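Local structure of uncharacterized protein (Bacteroides thetaiotaomicron VPI-5482, 3KNY) at residues E19-Y24 and G129-T134. The protein is of unknown function, but has two domains, belongs to the BT_3535-like family and is probably exported as a lipoprotein. Sequence-based numbering, arbitrary orientation.
Sequences EENPEY and GCTLYT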
ATOM      1  N   GLU A  19      -0.658  15.453   1.914  1.00 63.58           N
ATOM      2  CA  GLU A  19       0.797  15.468   2.027  1.00 62.96           C
ATOM      3  C   GLU A  19       1.403  14.297   2.853  1.00 63.43           C
ATOM      4  O   GLU A  19       2.587  13.980   2.696  1.00 65.29           O
ATOM      5  CB  GLU A  19       1.242  16.842   2.575  1.00 61.91           C
ATOM      6  CG  GLU A  19       0.517  18.063   1.947  1.00 58.58           C
ATOM      7  N   GLU A  20       0.608  13.631   3.690  1.00 61.88           N
ATOM      8  CA  GLU A  20       1.161  12.624   4.632  1.00 62.32           C
ATOM      9  C   GLU A  20       1.813  11.381   3.994  1.00 62.96           C
ATOM     10  O   GLU A  20       2.814  10.861   4.493  1.00 63.46           O
ATOM     11  CB  GLU A  20       0.092  12.138   5.612  1.00 60.79           C
ATOM     12  CG  GLU A  20      -0.637  13.229   6.369  1.00 63.19           C
ATOM     13  CD  GLU A  20      -1.449  12.668   7.517  1.00 58.51           C
ATOM     14  OE1 GLU A  20      -1.530  11.427   7.632  1.00 50.70           O
ATOM     15  OE2 GLU A  20      -2.010  13.466   8.298  1.00 59.30           O
ATOM     16  N   ASN A  21       1.190  10.854   2.953  1.00 63.40           N
ATOM     17  CA  ASN A  21       1.766   9.768   2.180  1.00 63.68           C
ATOM     18  C   ASN A  21       1.301  10.111   0.775  1.00 63.00           C
ATOM     19  O   ASN A  21       0.289   9.611   0.293  1.00 61.59           O
ATOM     20  CB  ASN A  21       1.313   8.376   2.681  1.00 63.88           C
ATOM     21  CG  ASN A  21       2.343   7.266   2.361  1.00 67.20           C
ATOM     22  OD1 ASN A  21       3.447   7.552   1.873  1.00 68.87           O
ATOM     23  ND2 ASN A  21       1.982   6.004   2.637  1.00 58.65           N
ATOM     24  N   PRO A  22       2.032  11.029   0.128  1.00 63.68           N
ATOM     25  CA  PRO A  22       1.548  11.708  -1.080  1.00 61.79           C
ATOM     26  C   PRO A  22       1.288  10.807  -2.285  1.00 58.83           C
ATOM     27  O   PRO A  22       0.512  11.194  -3.151  1.00 58.30           O
ATOM     28  CB  PRO A  22       2.660  12.724  -1.381  1.00 62.34           C
ATOM     29  CG  PRO A  22       3.903  12.110  -0.808  1.00 63.73           C
ATOM     30  CD  PRO A  22       3.463  11.297   0.388  1.00 64.21           C
ATOM     31  N   GLU A  23       1.898   9.620  -2.330  1.00 56.17           N
ATOM     32  CA  GLU A  23       1.687   8.698  -3.454  1.00 54.31           C
ATOM     33  C   GLU A  23       0.317   7.989  -3.404  1.00 49.33           C
ATOM     34  O   GLU A  23      -0.038   7.289  -4.352  1.00 49.51           O
ATOM     35  CB  GLU A  23       2.863   7.685  -3.573  1.00 56.11           C
ATOM     36  CG  GLU A  23       2.930   6.505  -2.528  1.00 62.82           C
ATOM     37  CD  GLU A  23       4.234   5.629  -2.634  1.00 71.44           C
ATOM     38  OE1 GLU A  23       5.330   6.220  -2.500  1.00 69.12           O
ATOM     39  OE2 GLU A  23       4.172   4.366  -2.830  1.00 67.49           O
ATOM     40  N   TYR A  24      -0.439   8.199  -2.323  1.00 43.58           N
ATOM     41  CA  TYR A  24      -1.735   7.559  -2.090  1.00 43.11           C
ATOM     42  C   TYR A  24      -2.918   8.551  -2.008  1.00 42.25           C
ATOM     43  O   TYR A  24      -2.814   9.614  -1.393  1.00 42.58           O
ATOM     44  CB  TYR A  24      -1.680   6.744  -0.773  1.00 44.81           C
ATOM     45  CG  TYR A  24      -0.697   5.582  -0.814  1.00 46.55           C
ATOM     46  CD1 TYR A  24      -1.080   4.324  -1.289  1.00 43.49           C
ATOM     47  CD2 TYR A  24       0.608   5.739  -0.386  1.00 55.96           C
ATOM     48  CE1 TYR A  24      -0.181   3.272  -1.351  1.00 43.05           C
ATOM     49  CE2 TYR A  24       1.514   4.683  -0.434  1.00 59.09           C
ATOM     50  CZ  TYR A  24       1.118   3.464  -0.928  1.00 51.67           C
ATOM     51  OH  TYR A  24       2.036   2.449  -0.985  1.00 55.29           O
ATOM     52  N   GLY A 129       6.214  -3.597  -3.710  1.00 39.21           N
ATOM     53  CA  GLY A 129       6.674  -2.841  -2.576  1.00 38.44           C
ATOM     54  C   GLY A 129       5.622  -1.859  -2.187  1.00 37.66           C
ATOM     55  O   GLY A 129       4.592  -1.760  -2.805  1.00 37.91           O
ATOM     56  N   CYS A 130       5.903  -1.079  -1.173  1.00 39.82           N
ATOM     57  CA  CYS A 130       4.832  -0.407  -0.496  1.00 38.99           C
ATOM     58  C   CYS A 130       5.346   0.606   0.524  1.00 35.09           C
ATOM     59  O   CYS A 130       6.162   0.261   1.358  1.00 33.25           O
ATOM     60  CB  CYS A 130       4.140  -1.524   0.230  1.00 41.40           C
ATOM     61  SG  CYS A 130       2.803  -0.940   0.833  1.00 61.19           S
ATOM     62  N   THR A 131       4.906   1.852   0.476  1.00 32.95           N
ATOM     63  CA  THR A 131       5.422   2.820   1.434  1.00 29.96           C
ATOM     64  C   THR A 131       4.452   2.865   2.564  1.00 31.02           C
ATOM     65  O   THR A 131       3.330   3.313   2.383  1.00 36.76           O
ATOM     66  CB  THR A 131       5.599   4.195   0.837  1.00 28.34           C
ATOM     67  OG1 THR A 131       6.599   4.104  -0.174  1.00 30.61           O
ATOM     68  CG2 THR A 131       6.046   5.187   1.897  1.00 17.44           C
ATOM     69  N   LEU A 132       4.886   2.399   3.729  1.00 29.55           N
ATOM     70  CA  LEU A 132       4.001   2.280   4.875  1.00 28.54           C
ATOM     71  C   LEU A 132       3.871   3.585   5.611  1.00 27.84           C
ATOM     72  O   LEU A 132       2.847   3.816   6.243  1.00 27.53           O
ATOM     73  CB  LEU A 132       4.478   1.209   5.840  1.00 26.05           C
ATOM     74  CG  LEU A 132       4.358  -0.229   5.354  1.00 27.86           C
ATOM     75  CD1 LEU A 132       4.925  -1.157   6.430  1.00 22.84           C
ATOM     76  CD2 LEU A 132       2.892  -0.557   5.022  1.00 20.38           C
ATOM     77  N   TYR A 133       4.894   4.432   5.536  1.00 25.03           N
ATOM     78  CA  TYR A 133       4.899   5.659   6.317  1.00 23.92           C
ATOM     79  C   TYR A 133       5.936   6.623   5.800  1.00 24.97           C
ATOM     80  O   TYR A 133       6.982   6.201   5.323  1.00 25.42           O
ATOM     81  CB  TYR A 133       5.139   5.351   7.798  1.00 23.41           C
ATOM     82  CG  TYR A 133       5.439   6.564   8.641  1.00 23.40           C
ATOM     83  CD1 TYR A 133       4.439   7.407   9.045  1.00 17.30           C
ATOM     84  CD2 TYR A 133       6.740   6.877   9.014  1.00 29.48           C
ATOM     85  CE1 TYR A 133       4.711   8.531   9.813  1.00 25.13           C
ATOM     86  CE2 TYR A 133       7.021   7.991   9.780  1.00 25.86           C
ATOM     87  CZ  TYR A 133       5.998   8.816  10.172  1.00 26.99           C
ATOM     88  OH  TYR A 133       6.258   9.928  10.916  1.00 28.20           O
ATOM     89  N   THR A 134       5.624   7.921   5.869  1.00 27.22           N
ATOM     90  CA  THR A 134       6.570   8.978   5.458  1.00 27.77           C
ATOM     91  C   THR A 134       6.484  10.115   6.426  1.00 27.68           C
ATOM     92  O   THR A 134       5.438  10.696   6.586  1.00 30.73           O
ATOM     93  CB  THR A 134       6.275   9.542   4.062  1.00 26.98           C
ATOM     94  OG1 THR A 134       6.266   8.469   3.111  1.00 31.09           O
ATOM     95  CG2 THR A 134       7.331  10.511   3.693  1.00 19.48           C
TER
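Asn-21 and Thr-134 bring the backbones nearest, CA to CA 5.9 Å, where a type I beta turn from Asn-21 to Tyr-24 sits against the outer edge of strand 124-134. Closing that turn, Tyr-24 N bonds back to Asn-21 O at 3.1 Å. Two side chains from the turn engage the backbone N-H and C=O of Thr-131, much as an adjoining strand would. Asn-21 ND2 donates to Thr-131 O at 3.0 Å; the oxygen lies in the plane of the amide, while the nitrogen stands above the carbonyl plane, 44° out of it. With CG anti to the backbone N (chi1 -154°), the Asn-21 amide extends to the strand, and its OD1 comes 3.2 Å from Thr-134 OG1 and packs against Thr-131 CG2. Tyr-24 OH accepts the Thr-131 N-H at 3.3 Å, fairly straight at 154°. Glu-23 reaches the hydroxyl of Thr-131 with its extended chain, but OE1 to OG1 is a weak bond at 3.4 Å. Cutting the Asn-21 side chain back to an alanine would probably leave Thr-131 O without its amide donor and open a gap beside both threonines. Thr-131 and Thr-134 can both point toward the turn because a classic beta bulge, Leu-132 and Tyr-133 opposite Ile-141, lies between them. Strand 140-149 pairs with the other edge of strand 124-134; Tyr-133 packs on Val-208 and Val-210 of strand 204-217, and Phe-94 of strand 93-97 meets the Tyr-24 ring, so the turn bridges the three-stranded antiparallel sheet and the larger mixed one.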